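Local coordinates for protein ethyl acetate hydrolase (Pseudomonas veronii, PDB 5EFZ) that hydrolyses ethyl acetate and related short acetate esters to the alcohol and acetate, working as a homodimer in the breakdown of short-chain methyl ketones, at residues E217-A220 with K221-L225; Y158-A161 with V162-D166; I99-G102 with L103-S106; A178-S181 with E182-L186; E231-T235 with G236-A240. All coordinates share one frame; numbering follows the deposited sequence.

Interaction 1. Residues E217-A220 with K221-L225; sequences ERHA and KLWTL
His219 and Trp223, one helical turn apart, run their side chains alongside each other on helix 213-227. The aromatic pair is offset edge-to-face: the five-membered ring of Trp223 turns its edge toward the face of the imidazole, with planes at 64°. Side-chain carbons meet where His219 CD2 lies 3.6 Å from Trp223 CD1, and that same CD1 has His219 O at the edge of its ring. Having CG anti to the backbone N (chi1 -170°) brings the imidazole alongside the indole. Beyond the pair, His219 ND1 bonds to Leu191 O, while Phe258 stacks on Trp223. A leucine in place of His219 would probably leave Leu191 O without that side-chain partner and the indole edge without a flat face to rest on.

The backbone of the turn is held by hydrogen bonds between residues four apart, such as Trp223 N to His219 O at 3.0 Å. Ala220 O is gripped twice, by Thr224 N at 3.0 Å and by Thr224 OG1 at 2.8 Å, from opposite faces of its plane.

As for charges, the extended Lys221 carries NZ to Glu189 and Glu193 of the second subunit.

This helix belongs to the helical cap inserted between strands 170-174 and 296-300 of the alpha/beta hydrolase fold, and the side chain of Trp223 lies about 4 Å from that of His334, the inferred catalytic histidine.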
# COMPACT_ATOMS: atom_id res chain seq x y z
N GLU A 217 -2.22 -1.77 17.23
CA GLU A 217 -2.73 -2.82 16.33
C GLU A 217 -3.07 -2.26 14.93
O GLU A 217 -2.81 -2.91 13.93
CB GLU A 217 -3.97 -3.50 16.93
CG GLU A 217 -3.65 -4.45 18.09
CD GLU A 217 -4.83 -5.33 18.49
OE1 GLU A 217 -5.89 -5.32 17.79
OE2 GLU A 217 -4.69 -6.04 19.52
N ARG A 218 -3.67 -1.05 14.86
CA ARG A 218 -4.01 -0.45 13.55
C ARG A 218 -2.73 -0.15 12.79
O ARG A 218 -2.64 -0.32 11.56
CB ARG A 218 -4.87 0.83 13.71
CG ARG A 218 -6.25 0.60 14.36
CD ARG A 218 -6.99 1.95 14.70
NE ARG A 218 -8.24 1.74 15.46
CZ ARG A 218 -8.57 2.42 16.56
NH1 ARG A 218 -7.75 3.34 17.05
NH2 ARG A 218 -9.72 2.18 17.18
N HIS A 219 -1.73 0.32 13.54
CA HIS A 219 -0.40 0.59 13.02
C HIS A 219 0.19 -0.70 12.43
O HIS A 219 0.70 -0.71 11.30
CB HIS A 219 0.44 1.12 14.18
CG HIS A 219 1.78 1.69 13.81
ND1 HIS A 219 1.92 2.98 13.36
CD2 HIS A 219 3.02 1.17 13.89
CE1 HIS A 219 3.22 3.24 13.18
NE2 HIS A 219 3.90 2.15 13.48
N ALA A 220 0.08 -1.79 13.19
CA ALA A 220 0.55 -3.10 12.71
C ALA A 220 -0.19 -3.55 11.45
O ALA A 220 0.42 -4.13 10.55
CB ALA A 220 0.40 -4.16 13.80
N LYS A 221 -1.50 -3.33 11.38
CA LYS A 221 -2.24 -3.74 10.19
C LYS A 221 -1.78 -2.95 8.96
O LYS A 221 -1.66 -3.50 7.86
CB LYS A 221 -3.74 -3.54 10.37
CG LYS A 221 -4.41 -4.60 11.22
CD LYS A 221 -5.93 -4.42 11.02
CE LYS A 221 -6.76 -5.35 11.84
NZ LYS A 221 -8.23 -5.06 11.60
N LEU A 222 -1.52 -1.66 9.15
CA LEU A 222 -1.03 -0.85 8.03
C LEU A 222 0.33 -1.32 7.57
O LEU A 222 0.62 -1.31 6.37
CB LEU A 222 -0.97 0.62 8.42
CG LEU A 222 -2.34 1.26 8.58
CD1 LEU A 222 -2.26 2.53 9.47
CD2 LEU A 222 -2.89 1.64 7.19
N TRP A 223 1.19 -1.71 8.51
CA TRP A 223 2.48 -2.29 8.17
C TRP A 223 2.33 -3.62 7.43
O TRP A 223 3.14 -3.94 6.57
CB TRP A 223 3.32 -2.50 9.43
CG TRP A 223 4.15 -1.30 9.74
CD1 TRP A 223 3.94 -0.38 10.75
CD2 TRP A 223 5.31 -0.86 9.02
NE1 TRP A 223 4.93 0.59 10.70
CE2 TRP A 223 5.78 0.32 9.66
CE3 TRP A 223 6.01 -1.37 7.91
CZ2 TRP A 223 6.91 1.02 9.20
CZ3 TRP A 223 7.15 -0.66 7.45
CH2 TRP A 223 7.59 0.50 8.12
N THR A 224 1.29 -4.38 7.74
CA THR A 224 1.08 -5.63 7.03
C THR A 224 0.69 -5.36 5.57
O THR A 224 1.10 -6.08 4.64
CB THR A 224 -0.03 -6.47 7.69
OG1 THR A 224 0.23 -6.57 9.11
CG2 THR A 224 -0.07 -7.89 7.06
N LEU A 225 -0.13 -4.34 5.39
CA LEU A 225 -0.62 -3.93 4.08
C LEU A 225 0.53 -3.47 3.15
O LEU A 225 0.56 -3.80 1.97
CB LEU A 225 -1.64 -2.79 4.23
CG LEU A 225 -2.13 -2.18 2.91
CD1 LEU A 225 -3.00 -3.20 2.15
CD2 LEU A 225 -2.92 -0.93 3.16

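Interaction 2. Residues Y158-A161 with V162-D166; sequences YEWA and VRYPD
At the C-terminal end of helix 152-163, Arg163 reaches back one turn and grips Glu159 side-on in a salt bridge. Both nitrogens go to one oxygen: NE to Glu159 OE2 at 2.7 Å, on the anti lone pair, and NH2 to the same OE2 at 2.9 Å, on the anti side but 34° out of the carboxylate plane. The oxygen stays close to the guanidinium plane, whereas the carboxylate itself is twisted 61° against it. Arg163 manages this by a bend at chi3. His281 NE2 also bonds to Glu159 OE2, and this gathering of donors would be expected to stabilise the negative charge of a buried carboxylate.

The helix is the connection of a beta-alpha-beta crossover from strand 146-150 to strand 170-174, just after Ser151, the inferred nucleophile. One residue on from Arg163, Tyr164 brings CE1 over one face of the Trp160 indole, the rings inclined at 50°, with Tyr164 CD1 3.7 Å from Trp160 CZ3. Trp160 NE1 bonds to Gln131 on helix 124-139, and His132 stacks on Tyr164.

Tyr164 is where the chain leaves helical geometry, although its N still bonds to Trp160 O at 3.0 Å. Pro165 has no N-H to offer Ala161 O; instead its CA makes a CH...O contact there at 3.4 Å, and a water donates both to Ala161 O and to Pro165 O.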
# COMPACT_ATOMS: atom_id res chain seq x y z
N TYR A 158 22.98 7.48 3.65
CA TYR A 158 23.11 8.56 2.68
C TYR A 158 23.56 9.85 3.34
O TYR A 158 24.45 10.56 2.84
CB TYR A 158 21.78 8.80 1.95
CG TYR A 158 21.51 7.79 0.86
CD1 TYR A 158 22.42 7.63 -0.21
CD2 TYR A 158 20.35 7.01 0.86
CE1 TYR A 158 22.14 6.71 -1.25
CE2 TYR A 158 20.08 6.09 -0.18
CZ TYR A 158 20.98 5.96 -1.22
OH TYR A 158 20.70 5.04 -2.23
N GLU A 159 22.94 10.18 4.46
CA GLU A 159 23.33 11.39 5.15
C GLU A 159 24.80 11.37 5.57
O GLU A 159 25.52 12.37 5.43
CB GLU A 159 22.42 11.62 6.36
CG GLU A 159 22.82 12.83 7.24
CD GLU A 159 22.55 14.21 6.62
OE1 GLU A 159 21.77 14.35 5.63
OE2 GLU A 159 23.14 15.20 7.14
N TRP A 160 25.27 10.22 6.06
CA TRP A 160 26.70 10.05 6.36
C TRP A 160 27.57 10.33 5.13
O TRP A 160 28.54 11.10 5.22
CB TRP A 160 26.99 8.61 6.85
CG TRP A 160 27.19 8.52 8.33
CD1 TRP A 160 26.27 8.12 9.27
CD2 TRP A 160 28.37 8.93 9.06
NE1 TRP A 160 26.82 8.23 10.53
CE2 TRP A 160 28.12 8.68 10.42
CE3 TRP A 160 29.64 9.38 8.67
CZ2 TRP A 160 29.08 8.92 11.40
CZ3 TRP A 160 30.60 9.60 9.64
CH2 TRP A 160 30.31 9.39 10.99
N ALA A 161 27.21 9.73 3.99
CA ALA A 161 28.04 9.82 2.78
C ALA A 161 28.08 11.23 2.22
O ALA A 161 29.04 11.60 1.55
CB ALA A 161 27.55 8.83 1.71
N VAL A 162 27.02 12.01 2.46
CA VAL A 162 26.94 13.39 1.95
C VAL A 162 27.59 14.37 2.94
O VAL A 162 28.30 15.29 2.54
CB VAL A 162 25.47 13.83 1.67
CG1 VAL A 162 25.37 15.35 1.40
CG2 VAL A 162 24.90 13.06 0.49
N ARG A 163 27.35 14.16 4.23
CA ARG A 163 27.77 15.12 5.26
C ARG A 163 29.27 15.03 5.56
O ARG A 163 29.94 16.06 5.80
CB ARG A 163 26.96 14.89 6.55
CG ARG A 163 27.24 15.89 7.66
CD ARG A 163 26.52 15.55 8.95
NE ARG A 163 25.11 15.87 8.88
CZ ARG A 163 24.50 16.75 9.67
NH1 ARG A 163 25.18 17.40 10.61
NH2 ARG A 163 23.21 16.98 9.48
N TYR A 164 29.80 13.81 5.52
CA TYR A 164 31.22 13.58 5.75
C TYR A 164 31.85 12.74 4.63
O TYR A 164 32.21 11.57 4.84
CB TYR A 164 31.43 12.89 7.10
CG TYR A 164 30.83 13.60 8.28
CD1 TYR A 164 29.71 13.10 8.92
CD2 TYR A 164 31.42 14.76 8.79
CE1 TYR A 164 29.18 13.71 10.01
CE2 TYR A 164 30.87 15.40 9.90
CZ TYR A 164 29.75 14.86 10.49
OH TYR A 164 29.21 15.47 11.59
N PRO A 165 31.99 13.33 3.44
CA PRO A 165 32.26 12.44 2.30
C PRO A 165 33.59 11.69 2.34
O PRO A 165 33.65 10.55 1.89
CB PRO A 165 32.19 13.38 1.09
CG PRO A 165 32.19 14.75 1.63
CD PRO A 165 31.72 14.71 3.03
N ASP A 166 34.64 12.30 2.87
CA ASP A 166 35.91 11.58 3.02
C ASP A 166 35.91 10.50 4.12
O ASP A 166 36.67 9.52 4.07
CB ASP A 166 37.04 12.58 3.31
CG ASP A 166 37.45 13.37 2.08
OD1 ASP A 166 37.68 12.75 1.01
OD2 ASP A 166 37.54 14.60 2.17
O HOH W 1 31.15 9.96 0.66

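Interaction 3. Residues I99-G102 with L103-S106; sequences IGNG and LSSS. With EDO (1,2-ethanediol), chain G.
Asn101 OD1 takes two backbone N-H groups from the residues that follow it, Leu103 N at 2.9 Å and Ser104 N at 3.2 Å. Ser104 N comes nearly in line with the side-chain C=O, while Leu103 N sits well above the amide plane, 51° out of it. The amide's other end is tied as well, ND2 bonding to Asn97 OD1 and Gly70 O, which fixes the rotation of the group at an unusual chi1 of 91°.

Ser106 OG works in both directions. It accepts from Gly102 N at 2.8 Å and donates to Ser104 O at 2.6 Å, tying Ser106 to the turn at Gly102 and Ser104. Beside it Gly100 N bonds to Ser105 O at 2.9 Å, and Ile99 CG2 packs against that same carbonyl oxygen. Gly100 and Gly102 both have positive phi, where a CB would jam against the preceding carbonyl oxygen.

A 1,2-ethanediol, probably from the crystallisation liquor, donates a hydrogen bond from O2 to Leu103 O.

Ser104 OG bonds to Asn97 O and to Ala47 N, and Ser105 OG to Leu45 N, fastening the loop to strand 45-51. The arrangement is an Asx turn within a compact, fully buried loop that leads from strand 92-96 toward helix 124-139 of the alpha/beta hydrolase fold.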
# COMPACT_ATOMS: atom_id res chain seq x y z
N ILE A 99 18.55 7.92 18.03
CA ILE A 99 17.93 8.81 19.00
C ILE A 99 16.43 8.65 18.87
O ILE A 99 15.87 8.81 17.77
CB ILE A 99 18.33 10.28 18.75
CG1 ILE A 99 19.87 10.41 18.89
CG2 ILE A 99 17.62 11.22 19.75
CD1 ILE A 99 20.41 11.75 18.41
N GLY A 100 15.74 8.37 19.98
CA GLY A 100 14.30 8.23 19.91
C GLY A 100 13.82 6.79 19.89
O GLY A 100 12.61 6.55 19.97
N ASN A 101 14.74 5.83 19.80
CA ASN A 101 14.30 4.44 19.63
C ASN A 101 14.06 3.68 20.94
O ASN A 101 13.78 2.47 20.90
CB ASN A 101 15.32 3.65 18.76
CG ASN A 101 16.43 2.96 19.58
OD1 ASN A 101 16.94 3.49 20.59
ND2 ASN A 101 16.84 1.78 19.11
N GLY A 102 14.17 4.38 22.07
CA GLY A 102 13.94 3.79 23.39
C GLY A 102 15.18 3.28 24.12
O GLY A 102 15.14 3.09 25.35
N LEU A 103 16.27 3.06 23.38
CA LEU A 103 17.54 2.66 24.00
C LEU A 103 18.47 3.86 24.13
O LEU A 103 18.95 4.17 25.22
CB LEU A 103 18.21 1.53 23.20
CG LEU A 103 17.43 0.21 23.16
CD1 LEU A 103 18.26 -0.86 22.49
CD2 LEU A 103 16.97 -0.22 24.56
N SER A 104 18.74 4.53 23.01
CA SER A 104 19.38 5.83 23.07
C SER A 104 18.39 6.84 23.70
O SER A 104 17.23 6.51 23.92
CB SER A 104 19.79 6.29 21.66
OG SER A 104 20.81 5.43 21.13
N SER A 105 18.86 8.06 23.97
CA SER A 105 18.00 9.11 24.53
C SER A 105 16.72 9.23 23.73
O SER A 105 16.77 9.38 22.53
CB SER A 105 18.72 10.46 24.54
OG SER A 105 19.74 10.45 25.51
N SER A 106 15.58 9.18 24.42
CA SER A 106 14.29 9.10 23.78
C SER A 106 13.19 9.70 24.68
O SER A 106 13.43 9.97 25.86
CB SER A 106 13.92 7.64 23.46
OG SER A 106 14.94 6.98 22.71
C1 EDO G . 16.55 2.07 28.45
O1 EDO G . 17.57 1.06 28.41
C2 EDO G . 17.19 3.45 28.58
O2 EDO G . 18.32 3.53 27.70

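Interaction 4. Residues A178-S181 with E182-L186; sequences ARNS and EHDFL. With EDO (1,2-ethanediol), chain K; EDO (1,2-ethanediol), chain M.
Ser181 caps the start of helix 182-196: as the N-cap residue it accepts from Asp184 N through OG at 3.0 Å, with an N-H...O angle of 152°. Its chi1 of 63° sets OG between the backbone N and the carbonyl carbon, facing that N-H of the first turn. The regular helical bonding then begins with Phe185 N to Ser181 O at 3.0 Å.

Side chain to side chain, the amide of Asn180 meets the carboxylate of Asp184 at roughly a right angle, their planes 71° apart; which end of the amide faces the acid is doubtful in the model. Asp184 OD2 accepts a hydrogen bond from Trp273 NE1. An alanine in place of Asn180 would probably open a gap beside the Asp184 carboxylate and let it turn more easily.

Ethanediol molecules, probably from the crystallisation liquor, meet the backbone carbonyls. One donates both hydroxyls to Asn180 O, the nearer being O2 at 2.8 Å, and another donates to Arg179 O.

Residues 178-181 carry the chain from strand 170-174 into helix 182-196, the first cap helix. Backbone bonds tie Ala178 to Val278 and Asn180 to Gly276, while from the helix Glu182 and His183 reach Met246 N and Leu225 O of the second subunit.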
# COMPACT_ATOMS: atom_id res chain seq x y z
N ALA A 178 17.61 8.73 -0.31
CA ALA A 178 18.36 9.85 0.19
C ALA A 178 17.47 11.07 0.43
O ALA A 178 17.80 11.92 1.24
CB ALA A 178 19.51 10.20 -0.79
N ARG A 179 16.37 11.19 -0.32
CA ARG A 179 15.39 12.25 -0.08
C ARG A 179 14.00 11.65 -0.11
O ARG A 179 13.62 11.02 -1.09
CB ARG A 179 15.47 13.37 -1.13
CG ARG A 179 14.39 14.46 -0.90
CD ARG A 179 14.74 15.78 -1.58
NE ARG A 179 14.61 15.71 -3.04
CZ ARG A 179 15.00 16.68 -3.87
NH1 ARG A 179 15.55 17.81 -3.40
NH2 ARG A 179 14.83 16.51 -5.18
N ASN A 180 13.25 11.83 0.97
CA ASN A 180 12.00 11.10 1.12
C ASN A 180 10.91 11.61 0.15
O ASN A 180 10.78 12.83 -0.09
CB ASN A 180 11.52 11.21 2.58
CG ASN A 180 10.45 10.19 2.91
OD1 ASN A 180 9.43 10.52 3.54
ND2 ASN A 180 10.66 8.96 2.47
N SER A 181 10.13 10.68 -0.41
CA SER A 181 9.09 11.06 -1.39
C SER A 181 7.81 11.53 -0.73
O SER A 181 7.60 11.28 0.46
CB SER A 181 8.75 9.88 -2.28
OG SER A 181 8.20 8.82 -1.51
N GLU A 182 6.93 12.13 -1.52
CA GLU A 182 5.62 12.56 -1.00
C GLU A 182 4.75 11.34 -0.66
O GLU A 182 4.00 11.35 0.32
CB GLU A 182 4.89 13.46 -2.01
CG GLU A 182 5.48 14.87 -2.19
CD GLU A 182 4.55 15.78 -3.01
OE1 GLU A 182 4.43 15.60 -4.25
OE2 GLU A 182 3.91 16.68 -2.41
N HIS A 183 4.85 10.28 -1.47
CA HIS A 183 4.06 9.08 -1.22
C HIS A 183 4.51 8.42 0.09
O HIS A 183 3.69 7.91 0.86
CB HIS A 183 4.19 8.09 -2.41
CG HIS A 183 3.45 6.80 -2.23
ND1 HIS A 183 4.06 5.66 -1.74
CD2 HIS A 183 2.18 6.45 -2.52
CE1 HIS A 183 3.17 4.68 -1.69
NE2 HIS A 183 2.03 5.13 -2.17
N ASP A 184 5.82 8.42 0.35
CA ASP A 184 6.30 7.77 1.57
C ASP A 184 5.89 8.61 2.80
O ASP A 184 5.54 8.08 3.86
CB ASP A 184 7.81 7.59 1.51
CG ASP A 184 8.33 6.66 2.57
OD1 ASP A 184 7.58 5.75 2.99
OD2 ASP A 184 9.50 6.82 2.96
N PHE A 185 5.94 9.93 2.63
CA PHE A 185 5.49 10.84 3.67
C PHE A 185 4.02 10.60 4.03
O PHE A 185 3.65 10.57 5.21
CB PHE A 185 5.68 12.29 3.23
CG PHE A 185 5.38 13.31 4.31
CD1 PHE A 185 4.07 13.73 4.57
CD2 PHE A 185 6.42 13.91 5.01
CE1 PHE A 185 3.80 14.68 5.57
CE2 PHE A 185 6.15 14.87 6.00
CZ PHE A 185 4.86 15.24 6.28
N LEU A 186 3.18 10.42 3.01
CA LEU A 186 1.77 10.08 3.26
C LEU A 186 1.59 8.74 4.00
O LEU A 186 0.76 8.63 4.93
CB LEU A 186 1.01 10.03 1.93
CG LEU A 186 -0.45 9.55 2.04
CD1 LEU A 186 -1.32 10.59 2.77
CD2 LEU A 186 -0.99 9.30 0.63
C1 EDO K . 9.80 15.20 3.06
O1 EDO K . 9.04 14.39 2.13
C2 EDO K . 11.01 15.85 2.37
O2 EDO K . 11.69 15.02 1.40
C1 EDO M . 12.96 9.22 -4.23
O1 EDO M . 12.26 10.04 -3.31
C2 EDO M . 13.80 10.11 -5.14
O2 EDO M . 14.57 11.04 -4.36

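Interaction 5. Residues E231-T235 with G236-A240; sequences EFFRT and GRHKA
A chi1 of 179° swings the Phe232 ring to meet Arg237, and a chi1 of 53° sets His238 CG between its backbone N and carbonyl carbon, which turns the ring to Phe233. Over one face of Phe232 sits Arg237 CB, a CH-pi contact 3.6 Å from the ring centroid. The arginine then bends at chi2 and chi3 and carries its guanidinium off to Asp332 and Thr340. Phe233 presents an edge, through CD1, to the face of His238, the centroids 5.5 Å apart. Lys239 CG lies over the opposite face of that imidazole.

The backbone between these pairs is a Schellman motif closing helix 230-234. Arg237 N bonds to Phe232 O at 2.9 Å, almost straight onto the carbonyl, and Gly236 N to Phe233 O at 3.1 Å from well above its plane. Gly236 has positive phi, where a CB would clash with Thr235 O, and it is at the same time the N-cap of helix 237-240.

Within the first helix Arg234 grips Glu231 side-on, NE to OE2 at 2.6 Å and NH2 to OE1 at 2.9 Å, both on syn lone pairs. Thr235 OG1 donates to Glu231 O at 2.8 Å, on the other face of that carbonyl from Thr235 N.

His238 NE2 is bonded to Glu182 OE1 of the second subunit, whereas its buried ND1 has no partner in the model; this is consistent with a neutral imidazole carrying its proton on NE2.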
# COMPACT_ATOMS: atom_id res chain seq x y z
N GLU A 231 2.54 -10.43 -3.68
CA GLU A 231 3.11 -11.73 -4.04
C GLU A 231 3.51 -12.56 -2.82
O GLU A 231 3.38 -13.79 -2.83
CB GLU A 231 4.35 -11.57 -4.93
CG GLU A 231 4.06 -11.45 -6.40
CD GLU A 231 3.32 -12.66 -6.94
OE1 GLU A 231 3.95 -13.65 -7.38
OE2 GLU A 231 2.08 -12.62 -6.92
N PHE A 232 4.04 -11.89 -1.80
CA PHE A 232 4.35 -12.54 -0.51
C PHE A 232 3.16 -13.38 -0.05
O PHE A 232 3.29 -14.58 0.29
CB PHE A 232 4.70 -11.47 0.52
CG PHE A 232 5.01 -11.99 1.93
CD1 PHE A 232 6.31 -12.39 2.26
CD2 PHE A 232 4.05 -11.95 2.94
CE1 PHE A 232 6.64 -12.82 3.60
CE2 PHE A 232 4.35 -12.36 4.24
CZ PHE A 232 5.65 -12.80 4.57
N PHE A 233 2.00 -12.75 -0.03
CA PHE A 233 0.79 -13.42 0.44
C PHE A 233 0.21 -14.35 -0.58
O PHE A 233 -0.26 -15.44 -0.22
CB PHE A 233 -0.27 -12.38 0.86
CG PHE A 233 0.20 -11.54 2.03
CD1 PHE A 233 0.32 -12.11 3.30
CD2 PHE A 233 0.54 -10.20 1.87
CE1 PHE A 233 0.75 -11.34 4.38
CE2 PHE A 233 1.01 -9.45 2.94
CZ PHE A 233 1.11 -10.02 4.20
N ARG A 234 0.23 -13.97 -1.86
CA ARG A 234 -0.37 -14.82 -2.86
C ARG A 234 0.32 -16.17 -2.89
O ARG A 234 -0.34 -17.20 -3.10
CB ARG A 234 -0.30 -14.19 -4.27
CG ARG A 234 -0.95 -15.11 -5.33
CD ARG A 234 -0.81 -14.60 -6.76
NE ARG A 234 0.55 -14.71 -7.29
CZ ARG A 234 1.06 -15.80 -7.85
NH1 ARG A 234 0.34 -16.91 -7.94
NH2 ARG A 234 2.32 -15.80 -8.31
N THR A 235 1.63 -16.18 -2.70
CA THR A 235 2.39 -17.42 -2.84
C THR A 235 2.54 -18.14 -1.50
O THR A 235 3.18 -19.18 -1.41
CB THR A 235 3.78 -17.19 -3.45
OG1 THR A 235 4.55 -16.36 -2.58
CG2 THR A 235 3.67 -16.54 -4.83
N GLY A 236 1.94 -17.58 -0.45
CA GLY A 236 1.86 -18.27 0.82
C GLY A 236 3.12 -18.22 1.67
O GLY A 236 3.34 -19.11 2.49
N ARG A 237 3.91 -17.15 1.54
CA ARG A 237 5.12 -16.97 2.34
C ARG A 237 4.82 -16.96 3.85
O ARG A 237 5.60 -17.47 4.65
CB ARG A 237 5.86 -15.68 1.97
CG ARG A 237 6.65 -15.77 0.67
CD ARG A 237 7.95 -16.62 0.84
NE ARG A 237 8.86 -15.92 1.75
CZ ARG A 237 9.69 -16.52 2.60
NH1 ARG A 237 9.73 -17.84 2.66
NH2 ARG A 237 10.46 -15.78 3.41
N HIS A 238 3.68 -16.39 4.23
CA HIS A 238 3.29 -16.33 5.62
C HIS A 238 3.11 -17.75 6.16
O HIS A 238 3.49 -18.04 7.31
CB HIS A 238 2.02 -15.47 5.80
CG HIS A 238 0.86 -15.86 4.93
ND1 HIS A 238 0.93 -15.91 3.56
CD2 HIS A 238 -0.43 -16.14 5.25
CE1 HIS A 238 -0.25 -16.24 3.06
NE2 HIS A 238 -1.10 -16.39 4.07
N LYS A 239 2.61 -18.67 5.32
CA LYS A 239 2.47 -20.06 5.73
C LYS A 239 3.84 -20.73 5.85
O LYS A 239 4.09 -21.48 6.79
CB LYS A 239 1.56 -20.82 4.75
CG LYS A 239 0.16 -20.23 4.70
CD LYS A 239 -0.72 -20.95 3.69
CE LYS A 239 -2.10 -20.29 3.60
NZ LYS A 239 -2.97 -21.04 2.64
N ALA A 240 4.74 -20.43 4.92
CA ALA A 240 6.09 -20.98 5.00
C ALA A 240 6.75 -20.52 6.30
O ALA A 240 7.50 -21.28 6.92
CB ALA A 240 6.92 -20.56 3.81

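In the fold
Interactions 1, 4 and 5 all belong to the cap region and all touch the second subunit, whereas interactions 2 and 3 lie in the hydrolase core. Interactions 1 and 5 meet directly, Thr224 CG2 lying 3.8 Å from Phe233 CZ. Across the dimer, the first turn of helix 182-196 in interaction 4 reaches interactions 1 and 5 of the other copy. Interaction 4 also touches interaction 2, with Tyr158 CD2 3.4 Å from Ala178 N. The side chains of Trp223 and Asp184 are about 6 and 7 Å from that of Ser151, the inferred nucleophile. Interaction 3 lies away from the active site; its nearest atoms are about 12 Å from those of interaction 1.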